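PDB 5WLH: LbaCas13a H328A (C2c2) from Lachnospiraceae bacterium NK4A179, which binds pre-crRNA and, as a CRISPR-Cas13a family nuclease, probably processes it in the native enzyme and uses the guide to recognise and cut target RNA. Local coordinates for residues K17-A22 against D55-S60. Sequence-based numbering, arbitrary orientation.
With nucleotides of chain B.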
ATOM      1  N   LYS A  17       0.910 -22.509  -8.056  1.00 48.31           N
ATOM      2  CA  LYS A  17       1.110 -22.506  -6.607  1.00 53.68           C
ATOM      3  C   LYS A  17       0.564 -23.793  -5.981  1.00 47.22           C
ATOM      4  O   LYS A  17      -0.544 -24.227  -6.302  1.00 45.54           O
ATOM      5  CB  LYS A  17       0.448 -21.277  -5.983  1.00 60.02           C
ATOM      6  CG  LYS A  17       0.526 -21.222  -4.471  1.00 61.84           C
ATOM      7  CD  LYS A  17      -0.223 -20.010  -3.942  1.00 65.97           C
ATOM      8  CE  LYS A  17       0.457 -18.720  -4.383  1.00 67.14           C
ATOM      9  NZ  LYS A  17      -0.476 -17.553  -4.356  1.00 67.78           N
ATOM     10  N   LEU A  18       1.361 -24.398  -5.093  1.00 43.82           N
ATOM     11  CA  LEU A  18       1.051 -25.737  -4.593  1.00 42.43           C
ATOM     12  C   LEU A  18      -0.303 -25.779  -3.894  1.00 44.28           C
ATOM     13  O   LEU A  18      -1.134 -26.648  -4.181  1.00 46.71           O
ATOM     14  CB  LEU A  18       2.156 -26.213  -3.650  1.00 43.41           C
ATOM     15  CG  LEU A  18       2.132 -27.713  -3.343  1.00 40.56           C
ATOM     16  CD1 LEU A  18       2.174 -28.486  -4.657  1.00 43.26           C
ATOM     17  CD2 LEU A  18       3.290 -28.104  -2.462  1.00 33.40           C
ATOM     18  N   THR A  19      -0.541 -24.849  -2.969  1.00 38.87           N
ATOM     19  CA  THR A  19      -1.761 -24.815  -2.163  1.00 38.21           C
ATOM     20  C   THR A  19      -2.806 -23.868  -2.742  1.00 45.26           C
ATOM     21  O   THR A  19      -3.457 -23.118  -2.007  1.00 44.05           O
ATOM     22  CB  THR A  19      -1.429 -24.415  -0.730  1.00 37.92           C
ATOM     23  OG1 THR A  19      -0.961 -23.060  -0.727  1.00 34.81           O
ATOM     24  CG2 THR A  19      -0.350 -25.322  -0.146  1.00 36.03           C
ATOM     25  N   VAL A  20      -2.991 -23.883  -4.064  1.00 49.07           N
ATOM     26  CA  VAL A  20      -3.898 -22.935  -4.704  1.00 55.53           C
ATOM     27  C   VAL A  20      -5.337 -23.139  -4.235  1.00 58.57           C
ATOM     28  O   VAL A  20      -6.119 -22.182  -4.188  1.00 59.14           O
ATOM     29  CB  VAL A  20      -3.764 -23.049  -6.238  1.00 56.63           C
ATOM     30  CG1 VAL A  20      -4.211 -24.425  -6.714  1.00 55.19           C
ATOM     31  CG2 VAL A  20      -4.536 -21.937  -6.939  1.00 58.64           C
ATOM     32  N   ASN A  21      -5.707 -24.373  -3.866  1.00 63.42           N
ATOM     33  CA  ASN A  21      -7.061 -24.645  -3.378  1.00 67.56           C
ATOM     34  C   ASN A  21      -7.309 -23.997  -2.022  1.00 61.27           C
ATOM     35  O   ASN A  21      -8.407 -23.494  -1.753  1.00 65.84           O
ATOM     36  CB  ASN A  21      -7.296 -26.153  -3.239  1.00 75.82           C
ATOM     37  CG  ASN A  21      -7.234 -26.895  -4.554  1.00 83.44           C
ATOM     38  OD1 ASN A  21      -6.342 -26.670  -5.371  1.00 87.73           O
ATOM     39  ND2 ASN A  21      -8.174 -27.817  -4.751  1.00 85.23           N
ATOM     40  N   ALA A  22      -6.308 -24.026  -1.150  1.00 46.93           N
ATOM     41  CA  ALA A  22      -6.508 -23.871   0.278  1.00 38.76           C
ATOM     42  C   ALA A  22      -5.848 -22.594   0.785  1.00 35.19           C
ATOM     43  O   ALA A  22      -5.049 -21.951   0.101  1.00 36.01           O
ATOM     44  CB  ALA A  22      -5.953 -25.094   1.013  1.00 36.41           C
ATOM     45  N   ASP A  55      -1.719 -33.853   4.826  1.00 31.31           N
ATOM     46  CA  ASP A  55      -0.709 -34.672   4.162  1.00 34.68           C
ATOM     47  C   ASP A  55      -1.178 -35.102   2.785  1.00 34.29           C
ATOM     48  O   ASP A  55      -0.468 -34.914   1.793  1.00 32.81           O
ATOM     49  CB  ASP A  55      -0.380 -35.893   5.021  1.00 36.40           C
ATOM     50  CG  ASP A  55       0.456 -35.551   6.224  1.00 37.30           C
ATOM     51  OD1 ASP A  55       0.921 -34.391   6.322  1.00 39.29           O
ATOM     52  OD2 ASP A  55       0.656 -36.438   7.082  1.00 36.80           O
ATOM     53  N   ARG A  56      -2.386 -35.674   2.706  1.00 32.91           N
ATOM     54  CA  ARG A  56      -2.897 -36.187   1.441  1.00 38.48           C
ATOM     55  C   ARG A  56      -3.152 -35.065   0.451  1.00 34.56           C
ATOM     56  O   ARG A  56      -2.986 -35.250  -0.761  1.00 31.14           O
ATOM     57  CB  ARG A  56      -4.186 -36.984   1.670  1.00 45.57           C
ATOM     58  CG  ARG A  56      -4.898 -37.407   0.385  1.00 55.66           C
ATOM     59  CD  ARG A  56      -6.352 -36.920   0.325  1.00 58.68           C
ATOM     60  NE  ARG A  56      -6.484 -35.550  -0.183  1.00 55.42           N
ATOM     61  CZ  ARG A  56      -6.771 -35.241  -1.444  1.00 51.39           C
ATOM     62  NH1 ARG A  56      -6.952 -36.206  -2.342  1.00 54.40           N
ATOM     63  NH2 ARG A  56      -6.873 -33.970  -1.815  1.00 44.76           N
ATOM     64  N   TYR A  57      -3.578 -33.901   0.947  1.00 29.79           N
ATOM     65  CA  TYR A  57      -3.796 -32.768   0.062  1.00 30.65           C
ATOM     66  C   TYR A  57      -2.493 -32.349  -0.611  1.00 26.83           C
ATOM     67  O   TYR A  57      -2.463 -32.093  -1.821  1.00 30.34           O
ATOM     68  CB  TYR A  57      -4.407 -31.605   0.846  1.00 30.61           C
ATOM     69  CG  TYR A  57      -4.453 -30.339   0.052  1.00 31.57           C
ATOM     70  CD1 TYR A  57      -5.513 -30.071  -0.797  1.00 30.13           C
ATOM     71  CD2 TYR A  57      -3.414 -29.422   0.122  1.00 37.31           C
ATOM     72  CE1 TYR A  57      -5.545 -28.909  -1.542  1.00 37.62           C
ATOM     73  CE2 TYR A  57      -3.438 -28.270  -0.612  1.00 39.08           C
ATOM     74  CZ  TYR A  57      -4.503 -28.019  -1.442  1.00 42.72           C
ATOM     75  OH  TYR A  57      -4.506 -26.859  -2.177  1.00 47.15           O
ATOM     76  N   ILE A  58      -1.414 -32.255   0.161  1.00 29.86           N
ATOM     77  CA  ILE A  58      -0.122 -31.899  -0.417  1.00 30.42           C
ATOM     78  C   ILE A  58       0.307 -32.965  -1.419  1.00 32.83           C
ATOM     79  O   ILE A  58       0.626 -32.658  -2.572  1.00 33.03           O
ATOM     80  CB  ILE A  58       0.922 -31.701   0.695  1.00 32.56           C
ATOM     81  CG1 ILE A  58       0.534 -30.491   1.558  1.00 31.01           C
ATOM     82  CG2 ILE A  58       2.319 -31.526   0.108  1.00 32.75           C
ATOM     83  CD1 ILE A  58       0.437 -29.195   0.750  1.00 32.75           C
ATOM     84  N   GLU A  59       0.267 -34.237  -1.001  1.00 32.41           N
ATOM     85  CA  GLU A  59       0.583 -35.347  -1.906  1.00 39.08           C
ATOM     86  C   GLU A  59      -0.179 -35.232  -3.219  1.00 40.62           C
ATOM     87  O   GLU A  59       0.405 -35.324  -4.304  1.00 42.08           O
ATOM     88  CB  GLU A  59       0.256 -36.692  -1.247  1.00 41.33           C
ATOM     89  CG  GLU A  59       1.115 -37.094  -0.060  1.00 52.73           C
ATOM     90  CD  GLU A  59       0.669 -38.419   0.563  1.00 64.01           C
ATOM     91  OE1 GLU A  59       0.875 -39.479  -0.070  1.00 65.60           O
ATOM     92  OE2 GLU A  59       0.106 -38.401   1.684  1.00 68.72           O
ATOM     93  N   SER A  60      -1.497 -35.037  -3.137  1.00 35.48           N
ATOM     94  CA  SER A  60      -2.315 -34.990  -4.344  1.00 35.39           C
ATOM     95  C   SER A  60      -1.926 -33.819  -5.241  1.00 39.11           C
ATOM     96  O   SER A  60      -1.895 -33.955  -6.469  1.00 41.36           O
ATOM     97  CB  SER A  60      -3.796 -34.910  -3.974  1.00 40.02           C
ATOM     98  OG  SER A  60      -4.500 -34.169  -4.954  1.00 48.48           O
TER
ATOM     99  P     G B  23       2.812 -22.594  -1.295  1.00 26.97           P
ATOM    100  OP1   G B  23       1.435 -22.913  -1.774  1.00 26.65           O
ATOM    101  OP2   G B  23       3.726 -21.835  -2.170  1.00 24.86           O
ATOM    102  O5'   G B  23       2.762 -21.795   0.075  1.00 24.41           O
ATOM    103  C5'   G B  23       1.986 -22.295   1.151  1.00 21.52           C
ATOM    104  C4'   G B  23       2.125 -21.413   2.357  1.00 22.26           C
ATOM    105  O4'   G B  23       3.514 -21.271   2.726  1.00 26.25           O
ATOM    106  C3'   G B  23       1.658 -19.988   2.179  1.00 25.69           C
ATOM    107  O3'   G B  23       0.247 -19.875   2.226  1.00 26.25           O
ATOM    108  C2'   G B  23       2.369 -19.269   3.312  1.00 21.81           C
ATOM    109  O2'   G B  23       1.715 -19.538   4.549  1.00 24.70           O
ATOM    110  C1'   G B  23       3.716 -19.998   3.321  1.00 25.61           C
ATOM    111  N9    G B  23       4.754 -19.288   2.550  1.00 24.97           N
ATOM    112  C8    G B  23       5.194 -19.566   1.275  1.00 21.27           C
ATOM    113  N7    G B  23       6.159 -18.755   0.892  1.00 22.29           N
ATOM    114  C5    G B  23       6.378 -17.922   1.999  1.00 18.47           C
ATOM    115  C6    G B  23       7.291 -16.854   2.192  1.00 23.21           C
ATOM    116  O6    G B  23       8.132 -16.437   1.383  1.00 23.60           O
ATOM    117  N1    G B  23       7.173 -16.279   3.465  1.00 21.21           N
ATOM    118  C2    G B  23       6.257 -16.678   4.418  1.00 23.63           C
ATOM    119  N2    G B  23       6.239 -16.044   5.603  1.00 21.89           N
ATOM    120  N3    G B  23       5.406 -17.677   4.240  1.00 23.00           N
ATOM    121  C4    G B  23       5.514 -18.233   3.017  1.00 20.45           C
TER
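An RNA phosphate-binding turn, the type I beta turn from Lys-17 to Val-20, rests on helix 51-64 through Tyr-57 and Ile-58, next to the crRNA backbone. Tyr-57 has CG anti to the backbone N (chi1 171°), which carries the phenol off the helix and into the curve of residues 19-22. There its OH accepts a weak, bent hydrogen bond from Asn-21 N at 3.2 Å (N-H...O 128°). Asn-21 CB and Thr-19 CA border the ring edge near its plane, the latter 3.4 Å from Tyr-57 OH, while the methyl of Ala-22 approaches obliquely, its CB 4.1 Å from Tyr-57 CZ. From the next residue of the helix, Ile-58 CD1 meets Thr-19 CG2 at 4.1 Å. The other branch of Thr-19 serves the RNA: its OG1 donates to OP1 of G23 of chain B at 2.6 Å, and Thr-19 N reaches the same oxygen at 3.0 Å, nearly straight at 158°. Arg-61, one helical turn beyond Tyr-57, hydrogen-bonds Leu-18 O through NE and Lys-17 O through NH1. Cutting Tyr-57 back to an alanine is likely to open a gap between helix and turn where the ring packs on Asn-21 CB and Ala-22, and to take the weak acceptor from Asn-21 N. Two neutral donors thus grip one phosphate oxygen, while Thr-19 CG2 packs on Ile-58 and Thr-19 CA borders the Tyr-57 hydroxyl.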